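Local coordinates for hypothetical protein HI1011 (Haemophilus influenzae, PDB 1YZY) that catalyses the ATP-dependent phosphorylation of 3-oxo-tetronate to 3-oxo-tetronate 4-phosphate, as a member of the four-carbon acid sugar kinase family, at residues V4-F9 and A43-L48; Q28-P33 and T368-G373; Y78-S83 and G219-G224; Q61-Y66 and T97-D102. All blocks are in the same frame, centred on the assembly; numbering follows the deposited sequence.

Contacts 1 and 3 lie on neighbouring parallel strands of the sugar-binding N-terminal domain: Ile-5 N lies 2.8 Å from Tyr-78 O, so strand 3-6 is paired with 43-47 on one side and 77-80 on the other. Contact 2 continues this order through strand 26-30, with Met-29 N 2.8 Å from Val-45 O, and crosses to the nucleotide-binding C-terminal domain; its centre is about 18 Å from that of contact 3. Contact 4 packs two helices over the strands, with Ile-5 CD1 3.6 Å from Ser-62 O. Nearest to an annotated site is contact 1: the side chain of Phe-9 is about 9 Å from Gly-355, an ATP-site residue inferred by similarity.

Contact 1: V4-F9 and A43-L48; sequences VIADDF and AIVISL
Val-4 and Val-45 stand side by side on one face of a parallel strand pair, their side chains pointing the same way. Each valine has CG1 anti to its own backbone N (chi1 -179° and -177°), so like branches are matched: CG1 meets CG1 and CG2 meets CG2, both at 4.0 Å. Ala-6 and Ser-47 continue this face, while Ile-5 and Ile-46 turn to the other one. There the CG2 branch of Ile-5 runs alongside Leu-48, reaching its CD1 at 3.8 Å, and Leu-48 CB also rests 3.4 Å from Ala-6 O.

The backbone evidence for the pairing is four hydrogen bonds with the alternation of parallel strands. Val-4 gives its N-H to Ile-44 O at 2.8 Å and receives that of Ile-46; Ala-6 likewise donates to Ile-46 O and accepts from Leu-48 N. The last of these is the most bent, 140° at the hydrogen, where both chains leave the strand. Beyond it the Phe-9 ring presents its edge to Ser-47, with CD1 3.5 Å from OG and that oxygen in the ring plane.

Asp-7 and Asp-8 come straight after strand 3-6 and share Arg-51, to which the OD2 of each forms a salt bridge. Asp-8 also occupies the N-cap of helix 9-20, its OD1 accepting from Gly-11 N. Ala-12 of helix 9-20 covers the Ala-6, Val-45 and Ser-47 face, Leu-69 and Trp-68 of helix 55-71 lie against Ile-5 and Ile-46 respectively on the other, and strands 77-80 and 26-30 flank the pair.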
loop_
_atom_site.group_PDB
_atom_site.type_symbol
_atom_site.label_atom_id
_atom_site.label_comp_id
_atom_site.label_asym_id
_atom_site.label_seq_id
_atom_site.Cartn_x
_atom_site.Cartn_y
_atom_site.Cartn_z
ATOM N N VAL A 4 1.065 -7.028 -10.008
ATOM C CA VAL A 4 -0.141 -6.690 -9.274
ATOM C C VAL A 4 -0.669 -5.348 -9.755
ATOM O O VAL A 4 0.102 -4.412 -9.965
ATOM C CB VAL A 4 0.141 -6.598 -7.767
ATOM C CG1 VAL A 4 -1.142 -6.274 -7.002
ATOM C CG2 VAL A 4 0.783 -7.906 -7.265
ATOM N N ILE A 5 -1.977 -5.276 -9.974
ATOM C CA ILE A 5 -2.628 -4.049 -10.405
ATOM C C ILE A 5 -3.615 -3.687 -9.316
ATOM O O ILE A 5 -4.691 -4.272 -9.232
ATOM C CB ILE A 5 -3.375 -4.241 -11.727
ATOM C CG1 ILE A 5 -2.388 -4.626 -12.827
ATOM C CG2 ILE A 5 -4.108 -2.954 -12.108
ATOM C CD1 ILE A 5 -3.036 -4.975 -14.137
ATOM N N ALA A 6 -3.236 -2.737 -8.469
ATOM C CA ALA A 6 -4.080 -2.317 -7.359
ATOM C C ALA A 6 -4.959 -1.101 -7.660
ATOM O O ALA A 6 -4.506 -0.140 -8.282
ATOM C CB ALA A 6 -3.222 -2.066 -6.151
ATOM N N ASP A 7 -6.197 -1.141 -7.169
ATOM C CA ASP A 7 -7.180 -0.081 -7.386
ATOM C C ASP A 7 -7.155 1.102 -6.408
ATOM O O ASP A 7 -8.085 1.919 -6.373
ATOM C CB ASP A 7 -8.598 -0.681 -7.492
ATOM C CG ASP A 7 -9.208 -1.046 -6.139
ATOM O OD1 ASP A 7 -8.477 -1.391 -5.181
ATOM O OD2 ASP A 7 -10.449 -0.980 -6.038
ATOM N N ASP A 8 -6.153 1.130 -5.539
ATOM C CA ASP A 8 -5.987 2.242 -4.602
ATOM C C ASP A 8 -4.594 2.197 -3.971
ATOM O O ASP A 8 -3.908 1.173 -4.039
ATOM C CB ASP A 8 -7.115 2.300 -3.552
ATOM C CG ASP A 8 -6.864 1.410 -2.350
ATOM O OD1 ASP A 8 -6.232 0.345 -2.515
ATOM O OD2 ASP A 8 -7.316 1.781 -1.244
ATOM N N PHE A 9 -4.191 3.306 -3.357
ATOM C CA PHE A 9 -2.874 3.404 -2.747
ATOM C C PHE A 9 -2.673 2.550 -1.495
ATOM O O PHE A 9 -1.691 1.824 -1.394
ATOM C CB PHE A 9 -2.528 4.868 -2.450
ATOM C CG PHE A 9 -1.118 5.064 -2.002
ATOM C CD1 PHE A 9 -0.066 4.887 -2.896
ATOM C CD2 PHE A 9 -0.833 5.355 -0.674
ATOM C CE1 PHE A 9 1.247 4.989 -2.474
ATOM C CE2 PHE A 9 0.479 5.458 -0.242
ATOM C CZ PHE A 9 1.521 5.273 -1.145
ATOM N N ALA A 43 8.119 -9.348 -7.783
ATOM C CA ALA A 43 6.784 -8.775 -7.926
ATOM C C ALA A 43 6.795 -7.256 -8.122
ATOM O O ALA A 43 7.619 -6.545 -7.546
ATOM C CB ALA A 43 5.928 -9.138 -6.701
ATOM N N ILE A 44 5.898 -6.769 -8.968
ATOM C CA ILE A 44 5.778 -5.340 -9.197
ATOM C C ILE A 44 4.316 -4.990 -9.001
ATOM O O ILE A 44 3.449 -5.592 -9.622
ATOM C CB ILE A 44 6.191 -4.933 -10.623
ATOM C CG1 ILE A 44 7.623 -5.384 -10.914
ATOM C CG2 ILE A 44 6.090 -3.415 -10.776
ATOM C CD1 ILE A 44 8.035 -5.212 -12.362
ATOM N N VAL A 45 4.049 -4.057 -8.094
ATOM C CA VAL A 45 2.699 -3.603 -7.807
ATOM C C VAL A 45 2.480 -2.191 -8.373
ATOM O O VAL A 45 3.253 -1.284 -8.080
ATOM C CB VAL A 45 2.459 -3.524 -6.279
ATOM C CG1 VAL A 45 1.026 -3.116 -5.990
ATOM C CG2 VAL A 45 2.776 -4.848 -5.611
ATOM N N ILE A 46 1.454 -2.006 -9.196
ATOM C CA ILE A 46 1.150 -0.676 -9.730
ATOM C C ILE A 46 -0.087 -0.124 -9.024
ATOM O O ILE A 46 -1.158 -0.715 -9.067
ATOM C CB ILE A 46 0.942 -0.674 -11.269
ATOM C CG1 ILE A 46 2.264 -0.979 -11.970
ATOM C CG2 ILE A 46 0.420 0.697 -11.744
ATOM C CD1 ILE A 46 2.169 -0.961 -13.471
ATOM N N SER A 47 0.109 0.978 -8.313
ATOM C CA SER A 47 -0.935 1.663 -7.560
ATOM C C SER A 47 -1.720 2.640 -8.438
ATOM O O SER A 47 -1.136 3.523 -9.081
ATOM C CB SER A 47 -0.292 2.400 -6.373
ATOM O OG SER A 47 -0.917 3.641 -6.094
ATOM N N LEU A 48 -3.039 2.460 -8.482
ATOM C CA LEU A 48 -3.918 3.322 -9.272
ATOM C C LEU A 48 -4.939 4.018 -8.373
ATOM O O LEU A 48 -4.878 3.913 -7.143
ATOM C CB LEU A 48 -4.652 2.510 -10.347
ATOM C CG LEU A 48 -3.867 1.728 -11.408
ATOM C CD1 LEU A 48 -4.808 0.787 -12.149
ATOM C CD2 LEU A 48 -3.178 2.669 -12.387
#

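Contact 2: Q28-P33 and T368-G373; sequences QMNGVP and TGFHIG
Gln-28 and Phe-370 form a hydrogen-bonded antiparallel pair, part of the pairing of strands 26-30 and 369-375 that joins the sugar-binding N-terminal domain to the nucleotide-binding C-terminal domain. Gln-28 N donates to Phe-370 O at 2.9 Å, nearly in line with the carbonyl, whereas the return bond from Phe-370 N reaches Gln-28 O from above its carbonyl plane. A third bond, Asn-30 N to Thr-368 O, is the straightest of the three at 166°. Between them, Met-29 and Gly-369 make a non-hydrogen-bonded pair with CA atoms only 4.1 Å apart.

The side chains use this spacing differently. In Met-29, CG lies beside the backbone N, and the chain then bends at chi2 (-55°) and again at chi3; SD comes to lie 3.6 Å from Gly-369 CA, against the bare backbone of the glycine. Gln-28 does the reverse, its chain extended with CG anti to the backbone N, and Ile-372 slants across it so that CD1 touches both CB and, at 3.7 Å, OE1 of Gln-28. The amide NE2 makes a weak hydrogen bond with Ser-13 of helix 9-20. Asn-30 brings its amide to the Phe-370 ring: ND2 sits at the ring edge near the plane, 3.8 Å from CE2, with amide and ring planes 54° apart, a contact with the rim and not a stack over the face.

Thr-368 OG1 turns to Glu-387, while its backbone carbonyl serves this contact. Besides the N-H of Asn-30, Thr-368 O meets a water at 2.8 Å, which bridges it to Asn-30 O at 3.0 Å.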
loop_
_atom_site.group_PDB
_atom_site.type_symbol
_atom_site.label_atom_id
_atom_site.label_comp_id
_atom_site.label_asym_id
_atom_site.label_seq_id
_atom_site.Cartn_x
_atom_site.Cartn_y
_atom_site.Cartn_z
ATOM N N GLN A 28 6.950 -1.236 -5.830
ATOM C CA GLN A 28 5.638 -0.623 -5.938
ATOM C C GLN A 28 5.698 0.699 -6.707
ATOM O O GLN A 28 6.225 1.693 -6.209
ATOM C CB GLN A 28 5.040 -0.373 -4.551
ATOM C CG GLN A 28 3.655 0.281 -4.588
ATOM C CD GLN A 28 3.155 0.691 -3.219
ATOM O OE1 GLN A 28 3.646 0.207 -2.195
ATOM N NE2 GLN A 28 2.175 1.592 -3.190
ATOM N N MET A 29 5.156 0.697 -7.920
ATOM C CA MET A 29 5.118 1.891 -8.749
ATOM C C MET A 29 3.816 2.639 -8.491
ATOM O O MET A 29 2.758 2.025 -8.395
ATOM C CB MET A 29 5.223 1.507 -10.220
ATOM C CG MET A 29 6.515 0.792 -10.569
ATOM S SD MET A 29 8.002 1.721 -10.085
ATOM C CE MET A 29 8.701 2.135 -11.682
ATOM N N ASN A 30 3.898 3.950 -8.312
ATOM C CA ASN A 30 2.697 4.753 -8.079
ATOM C C ASN A 30 2.274 5.334 -9.426
ATOM O O ASN A 30 2.859 6.300 -9.904
ATOM C CB ASN A 30 2.980 5.866 -7.067
ATOM C CG ASN A 30 3.514 5.333 -5.742
ATOM O OD1 ASN A 30 3.016 4.344 -5.211
ATOM N ND2 ASN A 30 4.530 5.996 -5.201
ATOM N N GLY A 31 1.269 4.717 -10.042
ATOM C CA GLY A 31 0.792 5.146 -11.347
ATOM C C GLY A 31 1.534 4.355 -12.406
ATOM O O GLY A 31 2.562 3.756 -12.103
ATOM N N VAL A 32 1.006 4.290 -13.626
ATOM C CA VAL A 32 1.685 3.550 -14.695
ATOM C C VAL A 32 2.962 4.292 -15.103
ATOM O O VAL A 32 2.909 5.460 -15.488
ATOM C CB VAL A 32 0.789 3.368 -15.942
ATOM C CG1 VAL A 32 1.519 2.547 -17.006
ATOM C CG2 VAL A 32 -0.508 2.694 -15.556
ATOM N N PRO A 33 4.126 3.624 -14.998
ATOM C CA PRO A 33 5.436 4.192 -15.345
ATOM C C PRO A 33 5.633 4.460 -16.833
ATOM O O PRO A 33 5.099 3.733 -17.673
ATOM C CB PRO A 33 6.409 3.118 -14.851
ATOM C CG PRO A 33 5.638 2.436 -13.748
ATOM C CD PRO A 33 4.288 2.310 -14.355
ATOM N N THR A 368 9.094 7.980 -8.418
ATOM C CA THR A 368 7.892 7.408 -9.017
ATOM C C THR A 368 7.549 6.000 -8.534
ATOM O O THR A 368 6.485 5.468 -8.857
ATOM C CB THR A 368 8.045 7.341 -10.550
ATOM O OG1 THR A 368 9.172 6.517 -10.882
ATOM C CG2 THR A 368 8.264 8.740 -11.133
ATOM N N GLY A 369 8.474 5.388 -7.812
ATOM C CA GLY A 369 8.264 4.047 -7.314
ATOM C C GLY A 369 9.340 3.715 -6.309
ATOM O O GLY A 369 10.320 4.454 -6.174
ATOM N N PHE A 370 9.181 2.595 -5.617
ATOM C CA PHE A 370 10.138 2.201 -4.599
ATOM C C PHE A 370 10.279 0.697 -4.484
ATOM O O PHE A 370 9.407 -0.057 -4.914
ATOM C CB PHE A 370 9.674 2.714 -3.232
ATOM C CG PHE A 370 9.393 4.187 -3.194
ATOM C CD1 PHE A 370 10.409 5.095 -2.901
ATOM C CD2 PHE A 370 8.116 4.670 -3.464
ATOM C CE1 PHE A 370 10.157 6.466 -2.879
ATOM C CE2 PHE A 370 7.847 6.038 -3.448
ATOM C CZ PHE A 370 8.870 6.938 -3.154
ATOM N N HIS A 371 11.429 0.270 -3.972
ATOM C CA HIS A 371 11.684 -1.128 -3.697
ATOM C C HIS A 371 11.212 -1.344 -2.252
ATOM O O HIS A 371 11.701 -0.626 -1.376
ATOM C CB HIS A 371 13.184 -1.401 -3.649
ATOM C CG HIS A 371 13.814 -1.516 -4.998
ATOM N ND1 HIS A 371 14.066 -2.728 -5.605
ATOM C CD2 HIS A 371 14.221 -0.566 -5.873
ATOM C CE1 HIS A 371 14.596 -2.521 -6.796
ATOM N NE2 HIS A 371 14.701 -1.217 -6.983
ATOM N N ILE A 372 10.308 -2.286 -1.986
ATOM C CA ILE A 372 9.872 -2.428 -0.597
ATOM C C ILE A 372 10.829 -3.280 0.243
ATOM O O ILE A 372 11.226 -4.388 -0.162
ATOM C CB ILE A 372 8.466 -3.065 -0.608
ATOM C CG1 ILE A 372 7.605 -2.429 -1.706
ATOM C CG2 ILE A 372 7.801 -2.879 0.756
ATOM C CD1 ILE A 372 7.027 -1.076 -1.347
ATOM N N GLY A 373 11.207 -2.738 1.400
ATOM C CA GLY A 373 12.136 -3.410 2.288
ATOM C C GLY A 373 11.602 -3.794 3.651
ATOM O O GLY A 373 10.392 -3.817 3.879
HETATM O O HOH W 1 5.210 5.262 -11.369
#

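Contact 3: Y78-S83 and G219-G224; sequences YFKYCS and GGSGLG
Tyr-78 and Gly-220 meet through the phenol hydroxyl, which donates to Gly-220 O at 2.6 Å. Tyr-78 OH comes from above the carbonyl plane of Gly-220, while Gly-220 O lies at the ring edge of Tyr-78, near its plane. The same hydroxyl accepts a weak bond from Gly-224 N, in the first turn of helix 221-232, and so ties the glycine turn to the helix start. Its reach follows from CG standing anti to the backbone N (chi1 -168°). Within 78-83, Lys-80 NZ donates to Tyr-81 O at 2.7 Å, from above that carbonyl plane.

Backbone bonds extend the sheet by one parallel bridge, Lys-80 with Gly-219: Gly-219 N donates to Phe-79 O, and Tyr-81 N to Gly-219 O at 3.0 Å. Two CA-H...O contacts accompany them, the shorter from Lys-80 CA to Gly-219 O.

Among nonbonded contacts, Gly-219, extended with positive phi (158°), lies against one face of the Tyr-81 ring, its O 3.7 Å from the ring plane and offset toward the rim; Tyr-81 OH bonds to Thr-218. Lys-80 bends at chi2 and chi4, bringing CD to 3.3 Å from Gly-220 O and CE beside Ser-221 OG. Leu-223 packs CD2 near Tyr-78 CE1.

The glycine-rich strand-turn-helix carries outermost strand 216-219, beside 77-80, into helix 221-232. Ser-221 OG is hydrogen-bonded to Asp-14 of helix 9-20, Ile-15 of that helix touches Tyr-78 and Lys-80, strand 3-6 pairs on the far side of 77-80, and helix 93-104 covers Phe-79.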
loop_
_atom_site.group_PDB
_atom_site.type_symbol
_atom_site.label_atom_id
_atom_site.label_comp_id
_atom_site.label_asym_id
_atom_site.label_seq_id
_atom_site.Cartn_x
_atom_site.Cartn_y
_atom_site.Cartn_z
ATOM N N TYR A 78 -2.326 -10.108 -11.020
ATOM C CA TYR A 78 -3.189 -10.076 -9.857
ATOM C C TYR A 78 -3.910 -8.739 -9.761
ATOM O O TYR A 78 -3.276 -7.707 -9.555
ATOM C CB TYR A 78 -2.322 -10.278 -8.614
ATOM C CG TYR A 78 -3.072 -10.558 -7.333
ATOM C CD1 TYR A 78 -3.020 -11.823 -6.741
ATOM C CD2 TYR A 78 -3.821 -9.571 -6.699
ATOM C CE1 TYR A 78 -3.697 -12.103 -5.557
ATOM C CE2 TYR A 78 -4.507 -9.840 -5.503
ATOM C CZ TYR A 78 -4.438 -11.110 -4.943
ATOM O OH TYR A 78 -5.103 -11.401 -3.774
ATOM N N PHE A 79 -5.231 -8.763 -9.916
ATOM C CA PHE A 79 -6.057 -7.566 -9.805
ATOM C C PHE A 79 -6.463 -7.456 -8.340
ATOM O O PHE A 79 -7.307 -8.205 -7.866
ATOM C CB PHE A 79 -7.294 -7.691 -10.711
ATOM C CG PHE A 79 -8.277 -6.556 -10.574
ATOM C CD1 PHE A 79 -7.869 -5.300 -10.127
ATOM C CD2 PHE A 79 -9.621 -6.758 -10.863
ATOM C CE1 PHE A 79 -8.783 -4.270 -9.963
ATOM C CE2 PHE A 79 -10.545 -5.737 -10.703
ATOM C CZ PHE A 79 -10.127 -4.487 -10.251
ATOM N N LYS A 80 -5.863 -6.509 -7.634
ATOM C CA LYS A 80 -6.116 -6.289 -6.219
ATOM C C LYS A 80 -7.124 -5.195 -5.899
ATOM O O LYS A 80 -6.938 -4.038 -6.268
ATOM C CB LYS A 80 -4.781 -6.004 -5.516
ATOM C CG LYS A 80 -4.865 -5.232 -4.208
ATOM C CD LYS A 80 -5.045 -6.138 -3.032
ATOM C CE LYS A 80 -5.047 -5.359 -1.740
ATOM N NZ LYS A 80 -6.252 -4.509 -1.560
ATOM N N TYR A 81 -8.164 -5.563 -5.157
ATOM C CA TYR A 81 -9.204 -4.633 -4.741
ATOM C C TYR A 81 -9.403 -4.694 -3.221
ATOM O O TYR A 81 -8.648 -5.363 -2.520
ATOM C CB TYR A 81 -10.509 -4.883 -5.508
ATOM C CG TYR A 81 -10.875 -6.339 -5.679
ATOM C CD1 TYR A 81 -11.309 -7.104 -4.596
ATOM C CD2 TYR A 81 -10.799 -6.951 -6.926
ATOM C CE1 TYR A 81 -11.659 -8.441 -4.753
ATOM C CE2 TYR A 81 -11.146 -8.285 -7.095
ATOM C CZ TYR A 81 -11.579 -9.026 -6.002
ATOM O OH TYR A 81 -11.954 -10.343 -6.163
ATOM N N CYS A 82 -10.392 -3.978 -2.700
ATOM C CA CYS A 82 -10.603 -3.958 -1.258
ATOM C C CYS A 82 -11.188 -5.263 -0.711
ATOM O O CYS A 82 -11.905 -5.983 -1.424
ATOM C CB CYS A 82 -11.485 -2.769 -0.870
ATOM S SG CYS A 82 -11.456 -2.311 0.889
ATOM N N SER A 83 -10.870 -5.564 0.548
ATOM C CA SER A 83 -11.364 -6.776 1.198
ATOM C C SER A 83 -12.879 -6.740 1.478
ATOM O O SER A 83 -13.480 -7.764 1.824
ATOM C CB SER A 83 -10.563 -7.070 2.474
ATOM O OG SER A 83 -10.750 -6.079 3.475
ATOM N N GLY A 219 -8.503 -10.470 -5.953
ATOM C CA GLY A 219 -8.775 -10.559 -4.533
ATOM C C GLY A 219 -8.196 -9.424 -3.720
ATOM O O GLY A 219 -7.815 -8.390 -4.266
ATOM N N GLY A 220 -8.216 -9.585 -2.401
ATOM C CA GLY A 220 -7.651 -8.585 -1.513
ATOM C C GLY A 220 -6.182 -8.910 -1.298
ATOM O O GLY A 220 -5.487 -9.301 -2.237
ATOM N N SER A 221 -5.694 -8.744 -0.074
ATOM C CA SER A 221 -4.293 -9.052 0.208
ATOM C C SER A 221 -4.098 -10.502 0.657
ATOM O O SER A 221 -3.006 -11.053 0.525
ATOM C CB SER A 221 -3.751 -8.118 1.278
ATOM O OG SER A 221 -3.795 -6.771 0.853
ATOM N N GLY A 222 -5.148 -11.087 1.236
ATOM C CA GLY A 222 -5.087 -12.457 1.714
ATOM C C GLY A 222 -4.516 -13.484 0.756
ATOM O O GLY A 222 -3.593 -14.215 1.114
ATOM N N LEU A 223 -5.074 -13.584 -0.444
ATOM C CA LEU A 223 -4.579 -14.560 -1.411
ATOM C C LEU A 223 -3.176 -14.245 -1.883
ATOM O O LEU A 223 -2.350 -15.151 -2.042
ATOM C CB LEU A 223 -5.507 -14.650 -2.626
ATOM C CG LEU A 223 -5.014 -15.546 -3.766
ATOM C CD1 LEU A 223 -4.897 -16.991 -3.289
ATOM C CD2 LEU A 223 -5.958 -15.452 -4.946
ATOM N N GLY A 224 -2.939 -12.968 -2.175
ATOM C CA GLY A 224 -1.638 -12.534 -2.652
ATOM C C GLY A 224 -0.532 -12.926 -1.705
ATOM O O GLY A 224 0.559 -13.275 -2.151
#

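Contact 4: Q61-Y66 and T97-D102; sequences QSLRAY and TDALLD
This is apolar helix-to-helix packing between 55-71 and 93-104, two helices that cover the parallel strands of the sugar-binding domain in an alpha/beta arrangement. The local axes come no closer than 9.9 Å and cross at -40°, and just 166 Å² is buried, with no hydrogen bond between the segments, so the helices meet lightly through a few side-chain ends.

Leu-63 and Leu-100 carry the contact. Both hold CG anti to their own carbonyl carbon (chi1 -73° and -65°), which sends the branched ends into the gap although neither beta carbon is aimed straight at the other helix. Leu-63 CD2 and Leu-100 CD2 approach to 4.5 Å. Leu-63 splits its branches over Ala-99: CD1 faces the CB, and CD2 lies 3.9 Å from the backbone O. Tyr-66 contributes its CB to Leu-100 CD2, while its ring goes edge-to-face with Phe-77.

Below the pair, Leu-100 also reaches Phe-79 of strand 77-80 and Leu-216 of strand 216-219, joining the helix layer to the strands. Ser-62 turns its hydroxyl back to Ala-58 O within its own helix, and its carbonyl O lies 4.1 Å from the CD2 methyl of Leu-100.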
loop_
_atom_site.group_PDB
_atom_site.type_symbol
_atom_site.label_atom_id
_atom_site.label_comp_id
_atom_site.label_asym_id
_atom_site.label_seq_id
_atom_site.Cartn_x
_atom_site.Cartn_y
_atom_site.Cartn_z
ATOM N N GLN A 61 -6.737 2.489 -17.687
ATOM C CA GLN A 61 -5.590 2.546 -16.788
ATOM C C GLN A 61 -5.092 1.155 -16.422
ATOM O O GLN A 61 -3.882 0.898 -16.406
ATOM C CB GLN A 61 -5.971 3.324 -15.533
ATOM C CG GLN A 61 -6.378 4.765 -15.840
ATOM C CD GLN A 61 -7.076 5.468 -14.685
ATOM O OE1 GLN A 61 -7.274 4.900 -13.609
ATOM N NE2 GLN A 61 -7.450 6.722 -14.910
ATOM N N SER A 62 -6.035 0.269 -16.111
ATOM C CA SER A 62 -5.734 -1.110 -15.742
ATOM C C SER A 62 -5.048 -1.840 -16.885
ATOM O O SER A 62 -4.134 -2.645 -16.666
ATOM C CB SER A 62 -7.015 -1.844 -15.336
ATOM O OG SER A 62 -7.541 -1.334 -14.114
ATOM N N LEU A 63 -5.505 -1.572 -18.104
ATOM C CA LEU A 63 -4.928 -2.180 -19.292
ATOM C C LEU A 63 -3.531 -1.632 -19.572
ATOM O O LEU A 63 -2.698 -2.305 -20.187
ATOM C CB LEU A 63 -5.842 -1.943 -20.489
ATOM C CG LEU A 63 -7.128 -2.775 -20.475
ATOM C CD1 LEU A 63 -8.136 -2.227 -21.466
ATOM C CD2 LEU A 63 -6.789 -4.225 -20.778
ATOM N N ARG A 64 -3.299 -0.388 -19.162
ATOM C CA ARG A 64 -2.005 0.260 -19.340
ATOM C C ARG A 64 -1.026 -0.299 -18.324
ATOM O O ARG A 64 0.152 -0.491 -18.638
ATOM C CB ARG A 64 -2.130 1.777 -19.177
ATOM C CG ARG A 64 -2.581 2.504 -20.439
ATOM C CD ARG A 64 -2.952 3.951 -20.151
ATOM N NE ARG A 64 -1.901 4.659 -19.423
ATOM C CZ ARG A 64 -2.115 5.491 -18.404
ATOM N NH1 ARG A 64 -3.350 5.736 -17.975
ATOM N NH2 ARG A 64 -1.086 6.082 -17.804
ATOM N N ALA A 65 -1.512 -0.530 -17.102
ATOM C CA ALA A 65 -0.684 -1.084 -16.031
ATOM C C ALA A 65 -0.229 -2.477 -16.436
ATOM O O ALA A 65 0.932 -2.845 -16.246
ATOM C CB ALA A 65 -1.463 -1.139 -14.728
ATOM N N TYR A 66 -1.159 -3.236 -17.009
ATOM C CA TYR A 66 -0.904 -4.595 -17.472
ATOM C C TYR A 66 0.130 -4.625 -18.587
ATOM O O TYR A 66 0.999 -5.498 -18.615
ATOM C CB TYR A 66 -2.209 -5.235 -17.972
ATOM C CG TYR A 66 -1.992 -6.380 -18.941
ATOM C CD1 TYR A 66 -1.625 -7.647 -18.487
ATOM C CD2 TYR A 66 -2.074 -6.176 -20.321
ATOM C CE1 TYR A 66 -1.335 -8.679 -19.385
ATOM C CE2 TYR A 66 -1.782 -7.199 -21.224
ATOM C CZ TYR A 66 -1.414 -8.447 -20.746
ATOM O OH TYR A 66 -1.121 -9.456 -21.635
ATOM N N THR A 97 -11.981 -6.757 -14.458
ATOM C CA THR A 97 -11.661 -8.182 -14.529
ATOM C C THR A 97 -11.922 -8.676 -15.949
ATOM O O THR A 97 -11.102 -9.389 -16.542
ATOM C CB THR A 97 -12.513 -9.013 -13.512
ATOM O OG1 THR A 97 -12.206 -8.600 -12.178
ATOM C CG2 THR A 97 -12.217 -10.501 -13.628
ATOM N N ASP A 98 -13.057 -8.270 -16.507
ATOM C CA ASP A 98 -13.425 -8.670 -17.860
ATOM C C ASP A 98 -12.461 -8.143 -18.907
ATOM O O ASP A 98 -12.114 -8.855 -19.847
ATOM C CB ASP A 98 -14.839 -8.214 -18.172
ATOM C CG ASP A 98 -15.850 -9.119 -17.505
ATOM O OD1 ASP A 98 -15.565 -10.330 -17.385
ATOM O OD2 ASP A 98 -16.921 -8.621 -17.099
ATOM N N ALA A 99 -12.073 -6.880 -18.768
ATOM C CA ALA A 99 -11.139 -6.264 -19.703
ATOM C C ALA A 99 -9.808 -7.005 -19.645
ATOM O O ALA A 99 -9.201 -7.280 -20.678
ATOM C CB ALA A 99 -10.950 -4.799 -19.353
ATOM N N LEU A 100 -9.371 -7.332 -18.430
ATOM C CA LEU A 100 -8.122 -8.054 -18.222
ATOM C C LEU A 100 -8.194 -9.453 -18.805
ATOM O O LEU A 100 -7.239 -9.922 -19.435
ATOM C CB LEU A 100 -7.781 -8.119 -16.731
ATOM C CG LEU A 100 -7.480 -6.778 -16.048
ATOM C CD1 LEU A 100 -7.152 -6.978 -14.567
ATOM C CD2 LEU A 100 -6.333 -6.092 -16.763
ATOM N N LEU A 101 -9.316 -10.131 -18.565
ATOM C CA LEU A 101 -9.523 -11.479 -19.088
ATOM C C LEU A 101 -9.481 -11.462 -20.604
ATOM O O LEU A 101 -8.852 -12.316 -21.226
ATOM C CB LEU A 101 -10.863 -12.048 -18.608
ATOM C CG LEU A 101 -10.883 -12.651 -17.200
ATOM C CD1 LEU A 101 -12.307 -12.953 -16.791
ATOM C CD2 LEU A 101 -10.020 -13.911 -17.154
ATOM N N ASP A 102 -10.155 -10.480 -21.191
ATOM C CA ASP A 102 -10.182 -10.334 -22.640
ATOM C C ASP A 102 -8.787 -10.133 -23.220
ATOM O O ASP A 102 -8.389 -10.820 -24.167
ATOM C CB ASP A 102 -11.063 -9.151 -23.032
ATOM C CG ASP A 102 -12.533 -9.432 -22.828
ATOM O OD1 ASP A 102 -12.932 -10.617 -22.886
ATOM O OD2 ASP A 102 -13.291 -8.463 -22.621
#